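Local structure of putative trimethylamine methyltransferase (Rhizobium meliloti, 4YYC) at residues L464-S469 with E482-A487; A168-S173 with R490-H495. The protein is a putative methyltransferase of the trimethylamine methyltransferase (MttB) family, whose substrate is not established. All coordinates share one frame; numbering follows the deposited sequence.

Both contacts use helix 481-495, contact 1 through residues 482-487 and contact 2 through 490-495, and they lie about 16 Å apart, centre to centre. Contact 1 is local in sequence: the loop 464-469 precedes the helix by little more than a dozen residues. Contact 2 is distant, bringing in the C-terminal end of helix 158-170 across more than 300 residues, so both segments of contact 1 fall within the sequence that contact 2 spans. Ala485 and Trp492 both also pack on Met408 of helix 404-420. Near its start the helix thus meets a loop at the subunit interface, and at its C-terminal end it meets the end of helix 158-170, where no second subunit touches the two segments.

Contact 1 (L464-S469 with E482-A487)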
loop_
_atom_site.group_PDB
_atom_site.type_symbol
_atom_site.label_atom_id
_atom_site.label_comp_id
_atom_site.label_asym_id
_atom_site.label_seq_id
_atom_site.Cartn_x
_atom_site.Cartn_y
_atom_site.Cartn_z
ATOM N N LEU A 464 17.157 3.505 6.377
ATOM C CA LEU A 464 17.374 2.103 6.047
ATOM C C LEU A 464 17.380 1.781 4.565
ATOM O O LEU A 464 17.977 0.764 4.169
ATOM C CB LEU A 464 16.286 1.240 6.723
ATOM C CG LEU A 464 16.483 1.155 8.216
ATOM C CD1 LEU A 464 15.296 0.428 8.831
ATOM C CD2 LEU A 464 17.787 0.520 8.637
ATOM N N ALA A 465 16.665 2.550 3.735
ATOM C CA ALA A 465 16.702 2.327 2.292
ATOM C C ALA A 465 18.095 2.530 1.739
ATOM O O ALA A 465 18.796 3.467 2.123
ATOM C CB ALA A 465 15.749 3.261 1.578
ATOM N N ASP A 466 18.529 1.626 0.868
ATOM C CA ASP A 466 19.732 1.837 0.134
ATOM C C ASP A 466 19.370 2.376 -1.253
ATOM O O ASP A 466 18.721 1.702 -2.074
ATOM C CB ASP A 466 20.551 0.554 0.015
ATOM C CG ASP A 466 21.861 0.781 -0.649
ATOM O OD1 ASP A 466 21.872 1.240 -1.818
ATOM O OD2 ASP A 466 22.953 0.536 -0.015
ATOM N N ASN A 467 19.786 3.618 -1.493
ATOM C CA ASN A 467 19.495 4.298 -2.720
ATOM C C ASN A 467 20.766 4.543 -3.544
ATOM O O ASN A 467 20.804 5.398 -4.448
ATOM C CB ASN A 467 18.831 5.638 -2.379
ATOM C CG ASN A 467 17.504 5.453 -1.689
ATOM O OD1 ASN A 467 17.269 6.011 -0.604
ATOM N ND2 ASN A 467 16.661 4.653 -2.269
ATOM N N ASN A 468 21.813 3.795 -3.242
ATOM C CA ASN A 468 23.081 3.954 -3.930
ATOM C C ASN A 468 23.175 3.137 -5.208
ATOM O O ASN A 468 22.349 2.261 -5.472
ATOM C CB ASN A 468 24.205 3.594 -2.973
ATOM C CG ASN A 468 24.319 4.586 -1.836
ATOM O OD1 ASN A 468 24.006 5.783 -1.998
ATOM N ND2 ASN A 468 24.752 4.116 -0.694
ATOM N N SER A 469 24.187 3.417 -6.013
ATOM C CA SER A 469 24.436 2.584 -7.201
ATOM C C SER A 469 24.686 1.150 -6.838
ATOM O O SER A 469 25.112 0.855 -5.720
ATOM C CB SER A 469 25.683 3.084 -7.954
ATOM O OG SER A 469 26.867 2.927 -7.159
ATOM N N GLU A 482 17.351 -5.840 5.988
ATOM C CA GLU A 482 17.273 -6.344 7.367
ATOM C C GLU A 482 18.637 -6.355 8.040
ATOM O O GLU A 482 18.707 -6.240 9.264
ATOM C CB GLU A 482 16.550 -7.665 7.462
ATOM C CG GLU A 482 17.269 -8.823 6.824
ATOM C CD GLU A 482 16.810 -9.047 5.381
ATOM O OE1 GLU A 482 16.460 -8.055 4.722
ATOM O OE2 GLU A 482 16.861 -10.199 4.906
ATOM N N GLN A 483 19.722 -6.450 7.265
ATOM C CA GLN A 483 21.073 -6.362 7.815
ATOM C C GLN A 483 21.338 -4.935 8.297
ATOM O O GLN A 483 21.913 -4.736 9.383
ATOM C CB GLN A 483 22.129 -6.809 6.788
ATOM C CG GLN A 483 22.064 -8.281 6.385
ATOM C CD GLN A 483 22.972 -8.569 5.204
ATOM O OE1 GLN A 483 22.552 -8.601 4.056
ATOM N NE2 GLN A 483 24.250 -8.747 5.496
ATOM N N ARG A 484 20.954 -3.944 7.485
ATOM C CA ARG A 484 21.076 -2.563 7.919
ATOM C C ARG A 484 20.155 -2.272 9.142
ATOM O O ARG A 484 20.521 -1.490 10.030
ATOM C CB ARG A 484 20.861 -1.584 6.758
ATOM C CG ARG A 484 21.869 -1.713 5.611
ATOM C CD ARG A 484 21.747 -0.567 4.601
ATOM N NE ARG A 484 20.463 -0.633 3.899
ATOM C CZ ARG A 484 20.095 -1.502 2.971
ATOM N NH1 ARG A 484 20.938 -2.397 2.465
ATOM N NH2 ARG A 484 18.862 -1.460 2.537
ATOM N N ALA A 485 18.985 -2.887 9.145
ATOM C CA ALA A 485 18.050 -2.765 10.304
ATOM C C ALA A 485 18.644 -3.317 11.574
ATOM O O ALA A 485 18.501 -2.716 12.646
ATOM C CB ALA A 485 16.750 -3.438 9.995
ATOM N N ASN A 486 19.311 -4.453 11.460
ATOM C CA ASN A 486 20.028 -5.053 12.592
ATOM C C ASN A 486 21.051 -4.057 13.182
ATOM O O ASN A 486 21.073 -3.779 14.416
ATOM C CB ASN A 486 20.710 -6.333 12.136
ATOM C CG ASN A 486 21.275 -7.135 13.289
ATOM O OD1 ASN A 486 22.264 -6.727 13.909
ATOM N ND2 ASN A 486 20.690 -8.276 13.547
ATOM N N ALA A 487 21.870 -3.472 12.308
ATOM C CA ALA A 487 22.887 -2.539 12.746
ATOM C C ALA A 487 22.299 -1.297 13.395
ATOM O O ALA A 487 22.804 -0.824 14.421
ATOM C CB ALA A 487 23.765 -2.126 11.590
HETATM O O HOH W 1 23.739 -1.313 1.898
#
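A loop-to-helix contact at the subunit interface joins Leu464 and Asp466, from the loop leading to helix 470-475, with Arg484 on helix 481-495. Arg484 grips a single backbone atom side-on: its NE lies 2.9 Å from Leu464 O, and its NH2 donates to the same oxygen at the same distance. The oxygen sits in the guanidinium plane. The NH2 bond approaches nearly along the C=O axis, whereas NE comes in tilted from the carbonyl plane, and neither is straight, with N-H...O angles of 146° and 152°. A bend at chi3 (-66°) turns the end of the arginine chain to present this edge, and the forked pair limits its rotation.

Asp466 CB lies over the centre of one guanidinium face, 3.6 Å from Arg484 CZ. The carboxylate makes no salt bridge with Arg484: Asp466 OD2 is 4.3 Å from Arg484 NH1 and well out of the guanidinium plane. A water closes this gap, donating to OD2 and weakly accepting from NH1. Asp466 OD1, meanwhile, accepts from Asn468 N at 2.9 Å and forms a salt bridge with Lys364 of the second subunit; the lysine and Arg484 nearby would probably favour the ionised aspartate. On the apolar side, Leu464 CD2 rests 3.6 Å from Ala485 N, while its CD1 faces the Ala485 methyl. Gln369 of the second subunit packs on Arg484 and accepts from Asp466 N. The contact thus pairs a helix-borne arginine, side-on to a main-chain carbonyl, with an Asx turn at Asp466 in the loop.

Contact 2 (A168-S173 with R490-H495); sequences AYMAPS and RSWLEH
Apolar packing dominates where Trp492 of helix 481-495 reaches across to the end of helix 158-170. Its indole lies against Met170, Ala171 and Pro172, the residues at which the chain leaves that helix. The six-membered ring does most of the touching: Trp492 CE3 is 3.8 Å from Met170 CB, and Trp492 CZ3 is 3.7 Å from Ala171 CA. Farther along the ring, Trp492 CH2 meets Pro172 CD at 4.1 Å. All three neighbours approach obliquely, so the indole leans on the helix end and the loop after it without a true stack. With CG anti to its own carbonyl carbon (chi1 -77°), Trp492 extends the ring from its helix towards these residues.

The selenium of Met170, a selenomethionine, adds a Met-aromatic contact, 5.2 Å from the centroid of the five-membered ring of Trp492 and 49° off the ring normal. The same side chain also lies on the helix backbone, with SE 3.2 Å from Trp492 O. A bend at chi3 (-76°) folds the terminal methyl towards the helix, where Met170 CE packs 3.7 Å from Trp492 CB and also meets CD2 of Leu493.

Within helix 481-495, Ser491 O accepts from both the backbone N and the ring ND1 of His495, which reach it from opposite faces of the carbonyl plane; the bond from His495 ND1 to Ser491 O is 2.8 Å long and fastens the imidazole back onto the last turn. Met408 and Gln411 of helix 404-420 also touch Trp492, and Leu167 of helix 158-170 touches both Trp492 and Leu493. The arrangement is packing of a helix-borne tryptophan on the C-terminal end of another helix and the loop that follows, with an oblique Met-aromatic contact.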
loop_
_atom_site.group_PDB
_atom_site.type_symbol
_atom_site.label_atom_id
_atom_site.label_comp_id
_atom_site.label_asym_id
_atom_site.label_seq_id
_atom_site.Cartn_x
_atom_site.Cartn_y
_atom_site.Cartn_z
ATOM N N ALA A 168 10.732 1.437 20.879
ATOM C CA ALA A 168 9.503 2.189 20.692
ATOM C C ALA A 168 9.620 3.633 21.208
ATOM O O ALA A 168 9.079 4.558 20.586
ATOM C CB ALA A 168 8.337 1.509 21.393
ATOM N N TYR A 169 10.337 3.817 22.318
ATOM C CA TYR A 169 10.612 5.155 22.856
ATOM C C TYR A 169 11.413 5.980 21.845
ATOM O O TYR A 169 11.145 7.154 21.638
ATOM C CB TYR A 169 11.348 5.032 24.198
ATOM C CG TYR A 169 11.874 6.327 24.713
ATOM C CD1 TYR A 169 11.021 7.272 25.245
ATOM C CD2 TYR A 169 13.235 6.642 24.599
ATOM C CE1 TYR A 169 11.504 8.469 25.745
ATOM C CE2 TYR A 169 13.728 7.844 25.094
ATOM C CZ TYR A 169 12.856 8.744 25.653
ATOM O OH TYR A 169 13.312 9.943 26.125
HETATM N N MSE A 170 12.398 5.351 21.202
HETATM C CA MSE A 170 13.272 6.039 20.270
HETATM C C MSE A 170 12.664 6.229 18.897
HETATM O O MSE A 170 12.981 7.223 18.241
HETATM C CB MSE A 170 14.590 5.313 20.151
HETATM C CG MSE A 170 15.373 5.424 21.440
HETATM SE SE MSE A 170 17.126 4.526 21.355
HETATM C CE MSE A 170 16.616 2.672 21.500
ATOM N N ALA A 171 11.842 5.304 18.417
ATOM C CA ALA A 171 11.267 5.362 17.052
ATOM C C ALA A 171 10.442 6.665 16.935
ATOM O O ALA A 171 9.468 6.844 17.676
ATOM C CB ALA A 171 10.374 4.192 16.812
ATOM N N PRO A 172 10.776 7.544 15.971
ATOM C CA PRO A 172 10.142 8.868 16.030
ATOM C C PRO A 172 8.632 8.863 15.753
ATOM O O PRO A 172 7.923 9.724 16.274
ATOM C CB PRO A 172 10.848 9.673 14.938
ATOM C CG PRO A 172 12.067 8.941 14.633
ATOM C CD PRO A 172 11.975 7.534 15.125
ATOM N N SER A 173 8.130 7.914 14.969
ATOM C CA SER A 173 6.693 7.869 14.684
ATOM C C SER A 173 5.977 6.775 15.432
ATOM O O SER A 173 4.828 6.479 15.133
ATOM C CB SER A 173 6.394 7.827 13.165
ATOM O OG SER A 173 6.667 9.069 12.544
ATOM N N ARG A 490 20.960 -2.086 16.861
ATOM C CA ARG A 490 22.100 -2.185 17.819
ATOM C C ARG A 490 22.605 -0.790 18.219
ATOM O O ARG A 490 22.899 -0.528 19.394
ATOM C CB ARG A 490 23.214 -3.030 17.220
ATOM C CG ARG A 490 22.876 -4.513 17.140
ATOM C CD ARG A 490 23.996 -5.283 16.509
ATOM N NE ARG A 490 23.734 -6.705 16.344
ATOM C CZ ARG A 490 23.970 -7.658 17.237
ATOM N NH1 ARG A 490 24.459 -7.388 18.449
ATOM N NH2 ARG A 490 23.750 -8.928 16.918
ATOM N N SER A 491 22.692 0.097 17.239
ATOM C CA SER A 491 23.150 1.433 17.441
ATOM C C SER A 491 22.199 2.205 18.340
ATOM O O SER A 491 22.629 2.879 19.280
ATOM C CB SER A 491 23.299 2.164 16.114
ATOM O OG SER A 491 23.913 3.417 16.366
ATOM N N TRP A 492 20.902 2.098 18.047
ATOM C CA TRP A 492 19.905 2.759 18.882
ATOM C C TRP A 492 19.981 2.277 20.332
ATOM O O TRP A 492 19.928 3.089 21.274
ATOM C CB TRP A 492 18.500 2.541 18.346
ATOM C CG TRP A 492 18.103 3.356 17.176
ATOM C CD1 TRP A 492 18.903 4.044 16.314
ATOM C CD2 TRP A 492 16.762 3.525 16.704
ATOM N NE1 TRP A 492 18.129 4.619 15.311
ATOM C CE2 TRP A 492 16.814 4.326 15.552
ATOM C CE3 TRP A 492 15.508 3.086 17.166
ATOM C CZ2 TRP A 492 15.661 4.700 14.852
ATOM C CZ3 TRP A 492 14.384 3.440 16.462
ATOM C CH2 TRP A 492 14.472 4.245 15.330
ATOM N N LEU A 493 20.127 0.973 20.520
ATOM C CA LEU A 493 20.120 0.427 21.884
ATOM C C LEU A 493 21.388 0.839 22.639
ATOM O O LEU A 493 21.328 1.087 23.857
ATOM C CB LEU A 493 19.964 -1.072 21.857
ATOM C CG LEU A 493 18.558 -1.562 21.519
ATOM C CD1 LEU A 493 18.604 -3.057 21.276
ATOM C CD2 LEU A 493 17.545 -1.227 22.615
ATOM N N GLU A 494 22.494 0.972 21.922
ATOM C CA GLU A 494 23.733 1.495 22.527
ATOM C C GLU A 494 23.628 2.939 22.967
ATOM O O GLU A 494 24.198 3.295 24.000
ATOM C CB GLU A 494 24.930 1.324 21.578
ATOM C CG GLU A 494 25.366 -0.110 21.540
ATOM N N HIS A 495 22.901 3.765 22.214
ATOM C CA HIS A 495 22.779 5.175 22.518
ATOM C C HIS A 495 21.618 5.592 23.371
ATOM O O HIS A 495 21.567 6.724 23.814
ATOM C CB HIS A 495 22.891 5.977 21.235
ATOM C CG HIS A 495 24.264 5.854 20.641
ATOM N ND1 HIS A 495 24.572 4.923 19.670
ATOM C CD2 HIS A 495 25.439 6.438 20.986
ATOM C CE1 HIS A 495 25.859 4.999 19.381
ATOM N NE2 HIS A 495 26.408 5.916 20.159
#